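Local coordinates for family 88 glycosyl hydrolase (Bacteroides thetaiotaomicron, PDB 5NOA), which probably hydrolyses unsaturated uronic acid residues from the ends of oligosaccharides made by polysaccharide lyases, consistent with a part in arabinogalactan breakdown, at residues D160-V165 / G230-G235; H38-Y43 / V327-D332; A266-E271 / Q314-K319. One frame throughout, in Å; residues are numbered along the deposited sequence. Where two conformers were deposited one is given.

Interaction 1 (D160-V165 / G230-G235); sequences DGLYMV and GWVLAG
Y163 presses its CB against the backbone of W231, CB to O 3.3 Å, at a tightly packed part of a buried helix pair. The short segments of helices 160-176 and 226-242 run roughly parallel, axes 7.2 Å apart and crossing at 33°, consistent with inner helices of the alpha/alpha barrel of the six-hairpin clan. Such proximity fits the lack of a side chain at G235, whose CA lies 4.1 Å from Y163 CA; a CB there would crowd the tyrosine backbone. With CG set opposite the backbone N (chi1 -176°), the Y163 ring passes beside W231, CD2 to CE3 3.5 Å, the planes inclined at 49° in neither a stack nor a T-shape. G235 N lies at the edge of the same ring, near its plane, and the ring's hydroxyl is anchored to T63. L162 CD1 and V232 CG1 meet more loosely, side by side at 4.0 Å. Over one face of the indole, D160 CB makes a CH-pi contact 3.6 Å from the centroid of the five-membered ring, while M164, in one of two conformers and hence less certainly, lays CE over the six-membered ring. D160 marks the solvent side, being partly exposed, with its carboxylate on that same face near CD1 and NE1, its plane slightly turned from the ring's. The chemistry is therefore mostly dispersion, with CH-pi contacts rather than charge pairing fixing the indole against the neighbouring helix.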
loop_
_atom_site.group_PDB
_atom_site.type_symbol
_atom_site.label_atom_id
_atom_site.label_comp_id
_atom_site.label_asym_id
_atom_site.label_seq_id
_atom_site.Cartn_x
_atom_site.Cartn_y
_atom_site.Cartn_z
ATOM N N ASP A 160 -7.341 -3.888 -2.822
ATOM C CA ASP A 160 -6.615 -3.213 -1.764
ATOM C C ASP A 160 -6.140 -4.199 -0.719
ATOM O O ASP A 160 -5.109 -3.981 -0.053
ATOM C CB ASP A 160 -7.427 -2.124 -1.010
ATOM C CG ASP A 160 -8.384 -1.294 -1.856
ATOM O OD1 ASP A 160 -8.678 -1.582 -3.016
ATOM O OD2 ASP A 160 -8.834 -0.264 -1.320
ATOM N N GLY A 161 -6.925 -5.261 -0.512
ATOM C CA GLY A 161 -6.598 -6.265 0.472
ATOM C C GLY A 161 -5.226 -6.875 0.294
ATOM O O GLY A 161 -4.632 -7.385 1.247
ATOM N N LEU A 162 -4.712 -6.888 -0.945
ATOM C CA LEU A 162 -3.396 -7.389 -1.197
ATOM C C LEU A 162 -2.328 -6.582 -0.473
ATOM O O LEU A 162 -1.413 -7.157 0.131
ATOM C CB LEU A 162 -3.167 -7.505 -2.695
ATOM C CG LEU A 162 -4.114 -8.490 -3.405
ATOM C CD1 LEU A 162 -3.725 -8.599 -4.851
ATOM C CD2 LEU A 162 -4.164 -9.852 -2.764
ATOM N N TYR A 163 -2.410 -5.251 -0.501
ATOM C CA TYR A 163 -1.474 -4.474 0.333
ATOM C C TYR A 163 -1.702 -4.710 1.807
ATOM O O TYR A 163 -0.775 -4.760 2.603
ATOM C CB TYR A 163 -1.612 -2.977 0.068
ATOM C CG TYR A 163 -0.615 -2.099 0.814
ATOM C CD1 TYR A 163 0.618 -1.857 0.291
ATOM C CD2 TYR A 163 -0.900 -1.569 2.051
ATOM C CE1 TYR A 163 1.521 -1.072 0.945
ATOM C CE2 TYR A 163 0.010 -0.793 2.744
ATOM C CZ TYR A 163 1.216 -0.532 2.192
ATOM O OH TYR A 163 2.163 0.221 2.823
ATOM N N MET A 164 -2.971 -4.825 2.199
ATOM C CA MET A 164 -3.297 -4.899 3.627
ATOM C C MET A 164 -2.708 -6.148 4.247
ATOM O O MET A 164 -2.227 -6.088 5.379
ATOM C CB MET A 164 -4.809 -4.902 3.876
ATOM C CG MET A 164 -5.601 -3.742 3.336
ATOM S SD MET A 164 -4.915 -2.146 3.680
ATOM C CE MET A 164 -5.772 -1.100 2.506
ATOM N N VAL A 165 -2.744 -7.278 3.524
ATOM C CA VAL A 165 -2.476 -8.556 4.147
ATOM C C VAL A 165 -1.259 -9.284 3.597
ATOM O O VAL A 165 -0.613 -10.013 4.349
ATOM C CB VAL A 165 -3.698 -9.500 4.198
ATOM C CG1 VAL A 165 -3.511 -10.563 5.258
ATOM C CG2 VAL A 165 -4.965 -8.733 4.487
ATOM N N GLY A 230 -2.423 0.695 -7.251
ATOM C CA GLY A 230 -1.348 1.171 -6.404
ATOM C C GLY A 230 -1.140 0.287 -5.198
ATOM O O GLY A 230 -0.015 -0.095 -4.891
ATOM N N TRP A 231 -2.223 -0.081 -4.532
ATOM C CA TRP A 231 -2.128 -0.980 -3.405
ATOM C C TRP A 231 -1.454 -2.274 -3.811
ATOM O O TRP A 231 -0.584 -2.808 -3.107
ATOM C CB TRP A 231 -3.490 -1.355 -2.823
ATOM C CG TRP A 231 -4.279 -0.266 -2.146
ATOM C CD1 TRP A 231 -5.497 0.172 -2.537
ATOM C CD2 TRP A 231 -4.005 0.396 -0.902
ATOM N NE1 TRP A 231 -5.987 1.083 -1.640
ATOM C CE2 TRP A 231 -5.094 1.237 -0.634
ATOM C CE3 TRP A 231 -2.966 0.359 0.024
ATOM C CZ2 TRP A 231 -5.171 2.032 0.506
ATOM C CZ3 TRP A 231 -3.067 1.138 1.174
ATOM C CH2 TRP A 231 -4.154 1.978 1.381
ATOM N N VAL A 232 -1.821 -2.812 -4.965
ATOM C CA VAL A 232 -1.301 -4.105 -5.378
ATOM C C VAL A 232 0.192 -4.019 -5.688
ATOM O O VAL A 232 0.978 -4.874 -5.272
ATOM C CB VAL A 232 -2.073 -4.705 -6.556
ATOM C CG1 VAL A 232 -1.486 -6.068 -6.929
ATOM C CG2 VAL A 232 -3.563 -4.840 -6.262
ATOM N N LEU A 233 0.594 -3.009 -6.457
ATOM C CA LEU A 233 1.997 -2.919 -6.842
ATOM C C LEU A 233 2.870 -2.713 -5.599
ATOM O O LEU A 233 3.936 -3.328 -5.461
ATOM C CB LEU A 233 2.229 -1.796 -7.846
ATOM C CG LEU A 233 3.628 -1.758 -8.432
ATOM C CD1 LEU A 233 3.780 -2.850 -9.479
ATOM C CD2 LEU A 233 3.909 -0.413 -9.109
ATOM N N ALA A 234 2.437 -1.808 -4.722
ATOM C CA ALA A 234 3.174 -1.600 -3.477
ATOM C C ALA A 234 3.198 -2.830 -2.582
ATOM O O ALA A 234 4.201 -3.119 -1.942
ATOM C CB ALA A 234 2.578 -0.429 -2.713
ATOM N N GLY A 235 2.087 -3.556 -2.557
ATOM C CA GLY A 235 2.043 -4.783 -1.798
ATOM C C GLY A 235 2.970 -5.854 -2.297
ATOM O O GLY A 235 3.638 -6.528 -1.517
#

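Interaction 2 (H38-Y43 / V327-D332); sequences HKVNGY and VALQPD
K39 reaches from helix 29-47 across to the turn that follows helix 310-328, and its NZ donates a hydrogen bond to Q330 O at 3.3 Å. The C=O...N angle of 127° is ordinary, but the donor is tilted 35° out of the carbonyl plane, and the bond is long. On the way the aliphatic part of the lysine runs along the turn, with CD 3.3 Å from P331 O, and the bend at chi3 (57°) swings the amine back toward L329. Beside it V40 and L329 supply the apolar element, CG2 of the former meeting CD1 of the latter at 3.5 Å. One turn further along the helix Y43 lies against D332: ring atom CD1 is 3.4 Å from D332 O, and CE1 is 3.7 Å from OD2, the ring and carboxylate planes being inclined to each other. D332 does not pair with the lysine, since NZ and OD1 stand 6.6 Å apart; OD1 accepts instead from K334 N. Further out, Q330 NE2 is tied to N354, and V40 and L329 both rest on I335, while V361, F364 and L365 of helix 358-377 back V40. With an alanine in place of K39, Q330 O would probably lose this donor and L329 its cover from the lysine end. The contact thus joins a helix to a loop by one lysine bond to a backbone carbonyl at the partly exposed surface, its alkyl chain lying along the turn, with an apolar pair alongside.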
loop_
_atom_site.group_PDB
_atom_site.type_symbol
_atom_site.label_atom_id
_atom_site.label_comp_id
_atom_site.label_asym_id
_atom_site.label_seq_id
_atom_site.Cartn_x
_atom_site.Cartn_y
_atom_site.Cartn_z
ATOM N N HIS A 38 10.439 14.871 6.548
ATOM C CA HIS A 38 10.222 15.403 7.877
ATOM C C HIS A 38 9.120 16.473 7.906
ATOM O O HIS A 38 8.325 16.544 8.844
ATOM C CB HIS A 38 11.527 15.931 8.458
ATOM C CG HIS A 38 12.499 14.847 8.740
ATOM N ND1 HIS A 38 12.139 13.713 9.443
ATOM C CD2 HIS A 38 13.812 14.722 8.455
ATOM C CE1 HIS A 38 13.203 12.926 9.548
ATOM N NE2 HIS A 38 14.233 13.525 8.977
ATOM N N LYS A 39 9.040 17.291 6.859
ATOM C CA LYS A 39 7.994 18.312 6.789
ATOM C C LYS A 39 6.597 17.658 6.735
ATOM O O LYS A 39 5.682 18.055 7.425
ATOM C CB LYS A 39 8.228 19.204 5.579
ATOM C CG LYS A 39 7.305 20.400 5.469
ATOM C CD LYS A 39 7.638 21.244 4.238
ATOM C CE LYS A 39 7.583 20.456 2.912
ATOM N NZ LYS A 39 7.051 21.189 1.717
ATOM N N VAL A 40 6.467 16.644 5.904
ATOM C CA VAL A 40 5.220 15.936 5.699
ATOM C C VAL A 40 4.809 15.159 6.947
ATOM O O VAL A 40 3.657 15.209 7.385
ATOM C CB VAL A 40 5.348 15.009 4.469
ATOM C CG1 VAL A 40 4.213 14.025 4.355
ATOM C CG2 VAL A 40 5.435 15.869 3.208
ATOM N N ASN A 41 5.729 14.364 7.465
ATOM C CA ASN A 41 5.402 13.525 8.598
ATOM C C ASN A 41 5.186 14.361 9.842
ATOM O O ASN A 41 4.297 14.092 10.652
ATOM C CB ASN A 41 6.434 12.433 8.783
ATOM C CG ASN A 41 5.871 11.167 9.382
ATOM O OD1 ASN A 41 4.671 10.951 9.284
ATOM N ND2 ASN A 41 6.700 10.323 9.966
ATOM N N GLY A 42 5.981 15.416 9.992
ATOM C CA GLY A 42 5.779 16.360 11.082
ATOM C C GLY A 42 4.431 17.046 11.021
ATOM O O GLY A 42 3.750 17.201 12.062
ATOM N N TYR A 43 4.028 17.489 9.824
ATOM C CA TYR A 43 2.719 18.129 9.646
ATOM C C TYR A 43 1.628 17.153 10.117
ATOM O O TYR A 43 0.697 17.533 10.839
ATOM C CB TYR A 43 2.532 18.553 8.191
ATOM C CG TYR A 43 1.185 19.119 7.903
ATOM C CD1 TYR A 43 0.899 20.455 8.088
ATOM C CD2 TYR A 43 0.166 18.298 7.461
ATOM C CE1 TYR A 43 -0.361 20.962 7.803
ATOM C CE2 TYR A 43 -1.098 18.782 7.192
ATOM C CZ TYR A 43 -1.359 20.112 7.373
ATOM O OH TYR A 43 -2.607 20.577 7.104
ATOM N N VAL A 327 3.143 19.404 -7.264
ATOM C CA VAL A 327 1.708 19.629 -7.345
ATOM C C VAL A 327 1.011 19.075 -6.101
ATOM O O VAL A 327 0.231 19.805 -5.450
ATOM C CB VAL A 327 1.115 19.027 -8.633
ATOM C CG1 VAL A 327 -0.373 19.217 -8.674
ATOM C CG2 VAL A 327 1.793 19.634 -9.855
ATOM N N ALA A 328 1.274 17.823 -5.747
ATOM C CA ALA A 328 0.606 17.236 -4.584
ATOM C C ALA A 328 1.067 17.876 -3.262
ATOM O O ALA A 328 0.256 18.185 -2.394
ATOM C CB ALA A 328 0.811 15.744 -4.539
ATOM N N LEU A 329 2.371 18.034 -3.096
ATOM C CA LEU A 329 2.940 18.555 -1.867
ATOM C C LEU A 329 2.704 20.039 -1.724
ATOM O O LEU A 329 2.953 20.797 -2.627
ATOM C CB LEU A 329 4.436 18.306 -1.883
ATOM C CG LEU A 329 5.275 18.865 -0.724
ATOM C CD1 LEU A 329 4.898 18.201 0.593
ATOM C CD2 LEU A 329 6.736 18.636 -1.052
ATOM N N GLN A 330 2.230 20.444 -0.558
ATOM C CA GLN A 330 2.047 21.862 -0.212
ATOM C C GLN A 330 3.181 22.280 0.690
ATOM O O GLN A 330 3.798 21.431 1.359
ATOM C CB GLN A 330 0.698 22.067 0.479
ATOM C CG GLN A 330 -0.435 21.484 -0.392
ATOM C CD GLN A 330 -1.826 21.901 -0.061
ATOM O OE1 GLN A 330 -2.042 22.632 0.888
ATOM N NE2 GLN A 330 -2.806 21.435 -0.873
ATOM N N PRO A 331 3.502 23.570 0.721
ATOM C CA PRO A 331 4.710 24.001 1.419
ATOM C C PRO A 331 4.709 23.856 2.918
ATOM O O PRO A 331 5.765 23.917 3.518
ATOM C CB PRO A 331 4.883 25.453 0.951
ATOM C CG PRO A 331 3.572 25.861 0.411
ATOM C CD PRO A 331 2.948 24.638 -0.125
ATOM N N ASP A 332 3.561 23.620 3.526
ATOM C CA ASP A 332 3.548 23.310 4.955
ATOM C C ASP A 332 3.650 21.820 5.268
ATOM O O ASP A 332 3.659 21.439 6.418
ATOM C CB ASP A 332 2.327 23.890 5.646
ATOM C CG ASP A 332 1.021 23.437 5.045
ATOM O OD1 ASP A 332 1.020 22.656 4.046
ATOM O OD2 ASP A 332 -0.028 23.883 5.551
#

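Interaction 3 (A266-E271 / Q314-K319); sequences ACQQPE and QPVVEK
This is a polar, water-mediated surface contact between the loop that follows helix 250-266 and helix 310-328, and Q268 with V316 and K319 carries it. The extended Q268 chain, CG lying opposite the backbone N (chi1 -176°), brings its amide to the helix, where NE2 donates to V316 O at 3.0 Å with an N-H...O angle of 157°. The acceptor lies close to the amide plane, 15° out of it. NE2 also bonds to G272 O in its own loop, so both carbonyls help fix which way the amide is turned. Its other end, OE1, sits 3.4 Å from V316 CG1 and 3.5 Å from K319 CE. One water donates to OE1 at 2.7 Å, though its approach to K319 NZ is doubtfully short. A second accepts from NZ and donates to Q269 O, reaching OE1 only by a long bond. A third water links the backbones further along, donating at 2.8 Å to E271 O and equally to K319 O. One direct hydrogen bond and a few waters therefore join loop to helix, and the lysine charge is probably solvated by waters that also bind the amide oxygen, with no direct partner of opposite charge in this contact.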
loop_
_atom_site.group_PDB
_atom_site.type_symbol
_atom_site.label_atom_id
_atom_site.label_comp_id
_atom_site.label_asym_id
_atom_site.label_seq_id
_atom_site.Cartn_x
_atom_site.Cartn_y
_atom_site.Cartn_z
ATOM N N ALA A 266 2.878 2.138 -18.637
ATOM C CA ALA A 266 2.367 2.475 -19.943
ATOM C C ALA A 266 1.210 3.419 -19.941
ATOM O O ALA A 266 0.959 4.065 -20.928
ATOM C CB ALA A 266 1.944 1.208 -20.675
ATOM N N CYS A 267 0.477 3.512 -18.840
ATOM C CA CYS A 267 -0.700 4.386 -18.794
ATOM C C CYS A 267 -0.541 5.605 -17.886
ATOM O O CYS A 267 -1.497 6.317 -17.607
ATOM C CB CYS A 267 -1.961 3.625 -18.391
ATOM S SG CYS A 267 -1.949 2.962 -16.720
ATOM N N GLN A 268 0.684 5.969 -17.569
ATOM C CA GLN A 268 0.930 7.229 -16.870
ATOM C C GLN A 268 0.466 8.386 -17.732
ATOM O O GLN A 268 0.673 8.374 -18.946
ATOM C CB GLN A 268 2.430 7.364 -16.570
ATOM C CG GLN A 268 2.808 8.584 -15.758
ATOM C CD GLN A 268 4.320 8.671 -15.544
ATOM O OE1 GLN A 268 5.091 8.411 -16.448
ATOM N NE2 GLN A 268 4.733 9.060 -14.353
ATOM N N GLN A 269 -0.157 9.397 -17.128
ATOM C CA GLN A 269 -0.510 10.550 -17.926
ATOM C C GLN A 269 0.747 11.333 -18.311
ATOM O O GLN A 269 1.775 11.278 -17.624
ATOM C CB GLN A 269 -1.439 11.500 -17.182
ATOM C CG GLN A 269 -2.769 10.881 -16.809
ATOM C CD GLN A 269 -3.536 10.414 -18.026
ATOM O OE1 GLN A 269 -3.588 11.111 -19.027
ATOM N NE2 GLN A 269 -4.030 9.200 -17.991
ATOM N N PRO A 270 0.665 12.070 -19.404
ATOM C CA PRO A 270 1.791 12.966 -19.748
ATOM C C PRO A 270 2.286 13.886 -18.579
ATOM O O PRO A 270 3.481 14.206 -18.464
ATOM C CB PRO A 270 1.221 13.745 -20.926
ATOM C CG PRO A 270 0.199 12.808 -21.544
ATOM C CD PRO A 270 -0.425 12.127 -20.406
ATOM N N GLU A 271 1.359 14.296 -17.723
ATOM C CA GLU A 271 1.632 15.180 -16.592
ATOM C C GLU A 271 2.304 14.461 -15.403
ATOM O O GLU A 271 2.691 15.110 -14.435
ATOM C CB GLU A 271 0.308 15.764 -16.093
ATOM C CG GLU A 271 -0.306 16.723 -17.071
ATOM C CD GLU A 271 -1.267 16.096 -18.077
ATOM O OE1 GLU A 271 -1.451 14.842 -18.165
ATOM O OE2 GLU A 271 -1.858 16.923 -18.784
ATOM N N GLN A 314 12.920 4.304 -14.854
ATOM C CA GLN A 314 13.341 5.523 -14.154
ATOM C C GLN A 314 12.695 6.799 -14.713
ATOM O O GLN A 314 12.264 7.648 -13.930
ATOM C CB GLN A 314 14.865 5.665 -14.095
ATOM C CG GLN A 314 15.291 6.608 -12.986
ATOM C CD GLN A 314 14.887 6.161 -11.596
ATOM O OE1 GLN A 314 15.158 5.026 -11.209
ATOM N NE2 GLN A 314 14.268 7.054 -10.827
ATOM N N PRO A 315 12.543 6.938 -16.045
ATOM C CA PRO A 315 11.899 8.155 -16.533
ATOM C C PRO A 315 10.444 8.317 -16.078
ATOM O O PRO A 315 9.984 9.433 -15.865
ATOM C CB PRO A 315 11.995 8.013 -18.055
ATOM C CG PRO A 315 13.207 7.189 -18.273
ATOM C CD PRO A 315 13.157 6.192 -17.158
ATOM N N VAL A 316 9.742 7.212 -15.927
ATOM C CA VAL A 316 8.364 7.231 -15.436
ATOM C C VAL A 316 8.370 7.715 -13.995
ATOM O O VAL A 316 7.548 8.567 -13.594
ATOM C CB VAL A 316 7.771 5.825 -15.573
ATOM C CG1 VAL A 316 6.424 5.712 -14.895
ATOM C CG2 VAL A 316 7.689 5.463 -17.075
ATOM N N VAL A 317 9.254 7.128 -13.181
ATOM C CA VAL A 317 9.356 7.545 -11.797
ATOM C C VAL A 317 9.696 9.013 -11.689
ATOM O O VAL A 317 9.130 9.724 -10.846
ATOM C CB VAL A 317 10.386 6.686 -11.040
ATOM C CG1 VAL A 317 10.641 7.243 -9.648
ATOM C CG2 VAL A 317 9.950 5.221 -10.983
ATOM N N GLU A 318 10.586 9.495 -12.545
ATOM C CA GLU A 318 10.951 10.895 -12.454
ATOM C C GLU A 318 9.769 11.812 -12.706
ATOM O O GLU A 318 9.596 12.826 -12.004
ATOM C CB GLU A 318 12.090 11.266 -13.402
ATOM C CG GLU A 318 13.412 10.618 -13.017
ATOM C CD GLU A 318 13.843 10.964 -11.612
ATOM O OE1 GLU A 318 13.894 12.169 -11.224
ATOM O OE2 GLU A 318 14.080 10.034 -10.839
ATOM N N LYS A 319 8.942 11.496 -13.695
ATOM C CA LYS A 319 7.758 12.307 -13.979
ATOM C C LYS A 319 6.782 12.236 -12.813
ATOM O O LYS A 319 6.125 13.228 -12.489
ATOM C CB LYS A 319 7.087 11.862 -15.274
ATOM C CG LYS A 319 7.797 12.285 -16.528
ATOM C CD LYS A 319 6.979 11.961 -17.773
ATOM C CE LYS A 319 7.239 10.555 -18.221
ATOM N NZ LYS A 319 6.542 10.317 -19.508
HETATM O O HOH W 1 5.399 8.124 -19.073
HETATM O O HOH W 2 3.871 9.979 -19.071
HETATM O O HOH W 3 5.465 15.472 -14.044
#

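Following the chain from the N terminus, helix 29-47 supplies the first half of interaction 2, whose partner comes only at 327-332, so this contact closes a loop of 283 residues. Both other contacts are nested inside it. Interaction 1 joins 160-165 to 230-235 near the middle of the chain and closes before interaction 3 opens at 266-271; these two stand in series, and no pair crosses. Interactions 2 and 3 share helix 310-328, one at its C-terminal exit and the other nearer its start, with nearest atoms about 6 Å apart. One contact is thus buried between helices, and two at the surface tie loops to neighbouring helices.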